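PDB 4B9G: CS6 fimbrial subunit B, CS6 fimbrial subunit A, which probably serves as a structural subunit of the CS6 fimbrial colonization factor of enterotoxigenic Escherichia coli, here completed by a donor strand fused from subunit A. Local coordinates for residues A[102-106]-A[107-111]; A[73-76]-A[77-80]; A[92-95]-A[96-99]. All blocks are in the same frame, centred on the assembly; numbering follows the deposited sequence.

Contact 1 (A[102-106]-A[107-111]); sequences SVKEN and TSYTF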
loop_
_atom_site.group_PDB
_atom_site.type_symbol
_atom_site.label_atom_id
_atom_site.label_comp_id
_atom_site.label_asym_id
_atom_site.label_seq_id
_atom_site.Cartn_x
_atom_site.Cartn_y
_atom_site.Cartn_z
ATOM N N SER A 102 -12.801 8.399 -5.846
ATOM C CA SER A 102 -14.171 8.059 -5.487
ATOM C C SER A 102 -14.433 6.560 -5.648
ATOM O O SER A 102 -14.059 5.943 -6.657
ATOM C CB SER A 102 -15.150 8.884 -6.325
ATOM O OG SER A 102 -14.974 10.258 -6.032
ATOM N N VAL A 103 -15.101 5.995 -4.639
ATOM C CA VAL A 103 -15.378 4.564 -4.527
ATOM C C VAL A 103 -16.871 4.316 -4.368
ATOM O O VAL A 103 -17.640 5.227 -4.084
ATOM C CB VAL A 103 -14.626 3.927 -3.324
ATOM C CG1 VAL A 103 -13.122 3.959 -3.548
ATOM C CG2 VAL A 103 -14.992 4.590 -2.022
ATOM N N LYS A 104 -17.290 3.085 -4.528
ATOM C CA LYS A 104 -18.646 2.609 -4.338
ATOM C C LYS A 104 -18.834 1.960 -2.970
ATOM O O LYS A 104 -18.176 0.990 -2.635
ATOM C CB LYS A 104 -19.158 1.688 -5.475
ATOM C CG LYS A 104 -19.080 2.219 -6.869
ATOM C CD LYS A 104 -19.561 1.211 -7.943
ATOM C CE LYS A 104 -19.647 1.875 -9.300
ATOM N NZ LYS A 104 -20.612 2.930 -9.500
ATOM N N GLU A 105 -19.755 2.514 -2.194
ATOM C CA GLU A 105 -19.968 1.978 -0.848
ATOM C C GLU A 105 -20.500 0.542 -0.892
ATOM O O GLU A 105 -21.175 0.144 -1.844
ATOM C CB GLU A 105 -20.820 2.902 0.061
ATOM C CG GLU A 105 -22.202 3.300 -0.405
ATOM C CD GLU A 105 -22.982 4.054 0.684
ATOM O OE1 GLU A 105 -22.492 5.106 1.191
ATOM O OE2 GLU A 105 -24.106 3.601 1.034
ATOM N N ASN A 106 -20.135 -0.232 0.127
ATOM C CA ASN A 106 -20.587 -1.617 0.281
ATOM C C ASN A 106 -20.093 -2.519 -0.825
ATOM O O ASN A 106 -20.728 -3.510 -1.180
ATOM C CB ASN A 106 -22.098 -1.684 0.375
ATOM C CG ASN A 106 -22.603 -1.072 1.643
ATOM O OD1 ASN A 106 -22.014 -1.262 2.708
ATOM N ND2 ASN A 106 -23.678 -0.311 1.544
ATOM N N THR A 107 -18.988 -2.170 -1.439
ATOM C CA THR A 107 -18.292 -2.988 -2.383
ATOM C C THR A 107 -16.845 -3.147 -1.975
ATOM O O THR A 107 -16.293 -2.386 -1.207
ATOM C CB THR A 107 -18.320 -2.454 -3.765
ATOM O OG1 THR A 107 -17.541 -1.302 -3.804
ATOM C CG2 THR A 107 -19.616 -2.164 -4.194
ATOM N N SER A 108 -16.247 -4.168 -2.532
ATOM C CA SER A 108 -14.906 -4.550 -2.091
ATOM C C SER A 108 -13.817 -4.090 -3.073
ATOM O O SER A 108 -14.019 -4.072 -4.288
ATOM C CB SER A 108 -14.840 -6.065 -1.895
ATOM O OG SER A 108 -15.505 -6.466 -0.705
ATOM N N TYR A 109 -12.663 -3.730 -2.515
ATOM C CA TYR A 109 -11.497 -3.277 -3.271
ATOM C C TYR A 109 -10.281 -4.095 -2.855
ATOM O O TYR A 109 -10.109 -4.449 -1.678
ATOM C CB TYR A 109 -11.217 -1.775 -3.004
ATOM C CG TYR A 109 -12.230 -0.881 -3.653
ATOM C CD1 TYR A 109 -13.523 -0.795 -3.156
ATOM C CD2 TYR A 109 -11.937 -0.202 -4.834
ATOM C CE1 TYR A 109 -14.485 -0.024 -3.793
ATOM C CE2 TYR A 109 -12.910 0.566 -5.484
ATOM C CZ TYR A 109 -14.190 0.626 -4.970
ATOM O OH TYR A 109 -15.171 1.353 -5.601
ATOM N N THR A 110 -9.424 -4.393 -3.821
ATOM C CA THR A 110 -8.154 -5.029 -3.537
ATOM C C THR A 110 -7.037 -4.243 -4.191
ATOM O O THR A 110 -7.222 -3.633 -5.248
ATOM C CB THR A 110 -8.096 -6.497 -3.985
ATOM O OG1 THR A 110 -8.209 -6.565 -5.402
ATOM C CG2 THR A 110 -9.193 -7.330 -3.303
ATOM N N PHE A 111 -5.880 -4.255 -3.539
ATOM C CA PHE A 111 -4.689 -3.557 -3.997
ATOM C C PHE A 111 -3.483 -4.460 -3.764
ATOM O O PHE A 111 -3.521 -5.360 -2.904
ATOM C CB PHE A 111 -4.474 -2.234 -3.239
ATOM C CG PHE A 111 -5.646 -1.273 -3.302
ATOM C CD1 PHE A 111 -6.731 -1.414 -2.443
ATOM C CD2 PHE A 111 -5.644 -0.203 -4.202
ATOM C CE1 PHE A 111 -7.784 -0.538 -2.493
ATOM C CE2 PHE A 111 -6.709 0.689 -4.254
ATOM C CZ PHE A 111 -7.775 0.531 -3.396
#

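Contact 2 (A[73-76]-A[77-80]); sequences VNNP and DQNM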
loop_
_atom_site.group_PDB
_atom_site.type_symbol
_atom_site.label_atom_id
_atom_site.label_comp_id
_atom_site.label_asym_id
_atom_site.label_seq_id
_atom_site.Cartn_x
_atom_site.Cartn_y
_atom_site.Cartn_z
ATOM N N VAL A 73 14.035 -5.300 9.109
ATOM C CA VAL A 73 13.896 -4.906 10.515
ATOM C C VAL A 73 15.183 -5.109 11.346
ATOM O O VAL A 73 15.303 -4.608 12.472
ATOM C CB VAL A 73 12.692 -5.612 11.183
ATOM C CG1 VAL A 73 11.378 -5.269 10.474
ATOM C CG2 VAL A 73 12.890 -7.115 11.248
ATOM N N ASN A 74 16.138 -5.842 10.773
ATOM C CA ASN A 74 17.435 -6.102 11.406
ATOM C C ASN A 74 18.583 -5.291 10.808
ATOM O O ASN A 74 19.604 -5.107 11.457
ATOM C CB ASN A 74 17.794 -7.592 11.297
ATOM C CG ASN A 74 16.625 -8.487 11.607
ATOM O OD1 ASN A 74 16.154 -8.529 12.737
ATOM N ND2 ASN A 74 16.117 -9.179 10.591
ATOM N N ASN A 75 18.425 -4.822 9.581
ATOM C CA ASN A 75 19.511 -4.233 8.827
ATOM C C ASN A 75 18.942 -3.046 8.068
ATOM O O ASN A 75 18.406 -3.211 6.964
ATOM C CB ASN A 75 20.058 -5.254 7.839
ATOM C CG ASN A 75 21.319 -4.793 7.166
ATOM O OD1 ASN A 75 22.021 -5.600 6.574
ATOM N ND2 ASN A 75 21.629 -3.491 7.260
ATOM N N PRO A 76 19.058 -1.842 8.643
ATOM C CA PRO A 76 18.408 -0.665 8.066
ATOM C C PRO A 76 18.911 -0.287 6.669
ATOM O O PRO A 76 18.241 0.489 6.002
ATOM C CB PRO A 76 18.737 0.446 9.074
ATOM C CG PRO A 76 19.959 -0.027 9.775
ATOM C CD PRO A 76 19.811 -1.510 9.862
ATOM N N ASP A 77 20.061 -0.800 6.243
ATOM C CA ASP A 77 20.596 -0.464 4.923
ATOM C C ASP A 77 19.979 -1.277 3.784
ATOM O O ASP A 77 20.298 -1.034 2.623
ATOM C CB ASP A 77 22.127 -0.632 4.899
ATOM C CG ASP A 77 22.830 0.211 5.932
ATOM O OD1 ASP A 77 22.361 1.334 6.216
ATOM O OD2 ASP A 77 23.876 -0.246 6.444
ATOM N N GLN A 78 19.121 -2.243 4.109
ATOM C CA GLN A 78 18.469 -3.067 3.095
ATOM C C GLN A 78 16.986 -2.736 3.034
ATOM O O GLN A 78 16.290 -2.770 4.059
ATOM C CB GLN A 78 18.665 -4.545 3.418
ATOM C CG GLN A 78 20.104 -4.974 3.369
ATOM C CD GLN A 78 20.260 -6.467 3.519
ATOM O OE1 GLN A 78 19.427 -7.232 3.075
ATOM N NE2 GLN A 78 21.333 -6.886 4.145
ATOM N N ASN A 79 16.495 -2.392 1.852
ATOM C CA ASN A 79 15.099 -2.017 1.723
ATOM C C ASN A 79 14.585 -2.300 0.313
ATOM O O ASN A 79 15.361 -2.449 -0.637
ATOM C CB ASN A 79 14.910 -0.552 2.116
ATOM C CG ASN A 79 15.745 0.379 1.264
ATOM O OD1 ASN A 79 15.622 0.399 0.046
ATOM N ND2 ASN A 79 16.646 1.103 1.894
ATOM N N MET A 80 13.264 -2.404 0.221
ATOM C CA MET A 80 12.551 -2.678 -1.023
ATOM C C MET A 80 11.646 -1.499 -1.338
ATOM O O MET A 80 10.856 -1.082 -0.495
ATOM C CB MET A 80 11.701 -3.939 -0.864
ATOM C CG MET A 80 12.501 -5.176 -0.494
ATOM S SD MET A 80 11.388 -6.563 -0.258
ATOM C CE MET A 80 12.553 -7.879 0.117
HETATM O O HOH W 1 16.767 1.842 4.336
#

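Contact 3 (A[92-95]-A[96-99]); sequences KFMA and GQKG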
loop_
_atom_site.group_PDB
_atom_site.type_symbol
_atom_site.label_atom_id
_atom_site.label_comp_id
_atom_site.label_asym_id
_atom_site.label_seq_id
_atom_site.Cartn_x
_atom_site.Cartn_y
_atom_site.Cartn_z
ATOM N N LYS A 92 -11.497 5.583 -10.456
ATOM C CA LYS A 92 -10.407 6.217 -11.173
ATOM C C LYS A 92 -9.154 6.332 -10.291
ATOM O O LYS A 92 -8.816 7.430 -9.813
ATOM C CB LYS A 92 -10.850 7.608 -11.678
ATOM C CG LYS A 92 -12.014 7.527 -12.670
ATOM C CD LYS A 92 -12.592 8.887 -13.112
ATOM C CE LYS A 92 -13.808 8.683 -14.034
ATOM N NZ LYS A 92 -14.455 9.940 -14.457
ATOM N N PHE A 93 -8.459 5.194 -10.126
ATOM C CA PHE A 93 -7.168 5.107 -9.394
ATOM C C PHE A 93 -6.012 4.812 -10.363
ATOM O O PHE A 93 -5.987 3.774 -11.017
ATOM C CB PHE A 93 -7.223 3.994 -8.319
ATOM C CG PHE A 93 -5.985 3.905 -7.428
ATOM C CD1 PHE A 93 -5.867 4.676 -6.289
ATOM C CD2 PHE A 93 -4.965 3.024 -7.720
ATOM C CE1 PHE A 93 -4.750 4.589 -5.484
ATOM C CE2 PHE A 93 -3.852 2.928 -6.915
ATOM C CZ PHE A 93 -3.742 3.694 -5.791
ATOM N N MET A 94 -5.066 5.737 -10.456
ATOM C CA MET A 94 -3.842 5.534 -11.217
ATOM C C MET A 94 -2.821 4.889 -10.290
ATOM O O MET A 94 -2.648 5.355 -9.167
ATOM C CB MET A 94 -3.305 6.880 -11.729
ATOM C CG MET A 94 -4.241 7.657 -12.656
ATOM S SD MET A 94 -4.618 6.811 -14.188
ATOM C CE MET A 94 -2.991 6.749 -14.929
ATOM N N ALA A 95 -2.159 3.825 -10.742
ATOM C CA ALA A 95 -1.194 3.132 -9.893
ATOM C C ALA A 95 -0.240 4.142 -9.263
ATOM O O ALA A 95 0.325 5.000 -9.939
ATOM C CB ALA A 95 -0.417 2.084 -10.683
ATOM N N GLY A 96 -0.049 3.998 -7.963
ATOM C CA GLY A 96 0.857 4.838 -7.216
ATOM C C GLY A 96 0.345 6.226 -6.866
ATOM O O GLY A 96 1.126 7.018 -6.338
ATOM N N GLN A 97 -0.920 6.572 -7.116
ATOM C CA GLN A 97 -1.328 7.959 -6.893
ATOM C C GLN A 97 -1.378 8.336 -5.410
ATOM O O GLN A 97 -1.641 7.498 -4.545
ATOM C CB GLN A 97 -2.652 8.274 -7.583
ATOM C CG GLN A 97 -3.856 7.568 -7.019
ATOM C CD GLN A 97 -5.100 8.125 -7.627
ATOM O OE1 GLN A 97 -5.303 8.006 -8.841
ATOM N NE2 GLN A 97 -5.912 8.800 -6.814
ATOM N N LYS A 98 -1.196 9.581 -5.092
ATOM C CA LYS A 98 -1.271 10.173 -3.772
ATOM C C LYS A 98 -2.639 10.659 -3.384
ATOM O O LYS A 98 -2.919 10.748 -2.215
ATOM C CB LYS A 98 -0.294 11.334 -3.625
ATOM C CG LYS A 98 0.203 11.638 -2.269
ATOM C CD LYS A 98 1.138 12.757 -2.134
ATOM C CE LYS A 98 1.787 12.866 -0.823
ATOM N NZ LYS A 98 2.505 14.053 -0.589
ATOM N N GLY A 99 -3.472 10.983 -4.351
ATOM C CA GLY A 99 -4.759 11.569 -4.024
ATOM C C GLY A 99 -5.819 10.543 -3.705
ATOM O O GLY A 99 -5.658 9.353 -3.980
#

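Contact 1 (A[102-106]-A[107-111])
Between K104 and T107 the chain reverses in a type II beta turn, with N106 in the left-handed region (phi 64°), and the closing backbone bond from T107 N to K104 O is long and weak at 3.5 Å. A shorter side-chain bond reinforces the closure. T107 turns its hydroxyl back across the turn, OG1 lying between its own N and carbonyl carbon (chi1 69°), and gives its proton to K104 O at 2.7 Å, tilted out of the carbonyl plane. Y109, two residues on, reaches the other side of the same residue: K104 N donates to the phenol OH at 2.9 Å in a nearly straight bond (169°). The hydroxyl also hydrogen-bonds A90 O, so two bonds hold it. Over one face of the ring comes V103, whose CG1 stands 4.2 Å from the Y109 ring centroid in a CH-pi contact, while K104 O lies in plane at the ring edge. E105 points away, its OE1 accepting a hydrogen bond from G48 N. The turn, in the CssB part of the fusion, thus leads from short strand 101-102 into strand 108-119, where Y109 packs on M43 of strand 37-44 and K86 of strand 79-88.

Contact 2 (A[73-76]-A[77-80])
The side-chain amides of N75 and Q78 meet at an angle, their planes 62° apart, and neither lies flat on the other. Q78 NE2 approaches N75 OD1 to 2.8 Å from well off the N75 amide plane; the bond is also bent at the hydrogen (122°) and weak. On the same side of that plane, toward its other end, stand the backbone N of D77 and D77 CB, the latter 3.7 Å from N75 ND2; the D77 carboxylate is steeply turned against the amide. N75 reaches this place because CG is anti to its backbone N (chi1 -171°), which brings ND2 beside D77 and OD1 to Q78 NE2.

The backbone here forms a type I beta turn from N75 to Q78 with P76 at its second position, where the ring already fixes a suitable phi. Q78 N closes it on N75 O at 3.1 Å, a straight bond whose donor nevertheless sits above the carbonyl plane. A water bridges P76 O and N79 ND2, donating to the first and accepting from the second, 2.6 Å from each.

The turn belongs to the CssB part and ends the link between antiparallel strands 65-72 and 79-88. Q78 OE1 has its main partner in S126 N, so the glutamine ties the turn to a separate loop. Chemically, neutral amides, peptide groups and one water make the bonds described here; the oblique amide pair probably adds little strength by itself, and the backbone bond and the proline probably set the shape.

Contact 3 (A[92-95]-A[96-99])
Q97 reaches across the type II beta turn that runs from M94 to Q97, and its side chain shows how one glutamine can brace such a turn from within the CssB part of the fusion. The turn closes in the usual way, Q97 N donating to M94 O at 2.9 Å, and G96 takes the third position with the positive phi that glycine readily adopts. From there the side chain runs extended beyond CG. Its CB lies 3.3 Å from M94 O, and since CG is placed between the backbone N and the carbonyl carbon (chi1 67°), the chain is sent across the turn toward F93. There Q97 CG touches F93 CE1 at 3.5 Å. Q97 CD lies 3.8 Å from F93 CD1, and the amide and ring planes are 22° apart. At the tip the two ends of the amide part company. OE1 accepts M94 N at 2.8 Å in an almost straight bond, so M94 is held to Q97 through both its N and its O. F93 also meets the ring of F101 and packs on I84 and K86 of strand 79-88, joining the loop to the sheet, while G96 forms backbone bonds with Q66 and I84. The remaining end, NE2, donates to G99 O at 2.9 Å; that oxygen lies in the plane of the Q97 amide, whereas the nitrogen stands 62° out of the plane of the G99 carbonyl.

Read from the N terminus, the three contacts follow one another in series and none nests or crosses. Contact 2 comes first and closes the reversal between strands 65-72 and 79-88. The chain then runs along strand 79-88 to the long connection toward strand 101-102, within which contact 3 makes its turn. Contact 1 follows after a gap of two residues and turns the chain into strand 108-119, with the centres of contacts 1 and 3 about 14 Å apart. Strands 79-88 and 108-119 are antiparallel neighbours, so contacts 1 and 2 reach the same sheet although their centres lie about 33 Å apart, on opposite sides of the chain's centre.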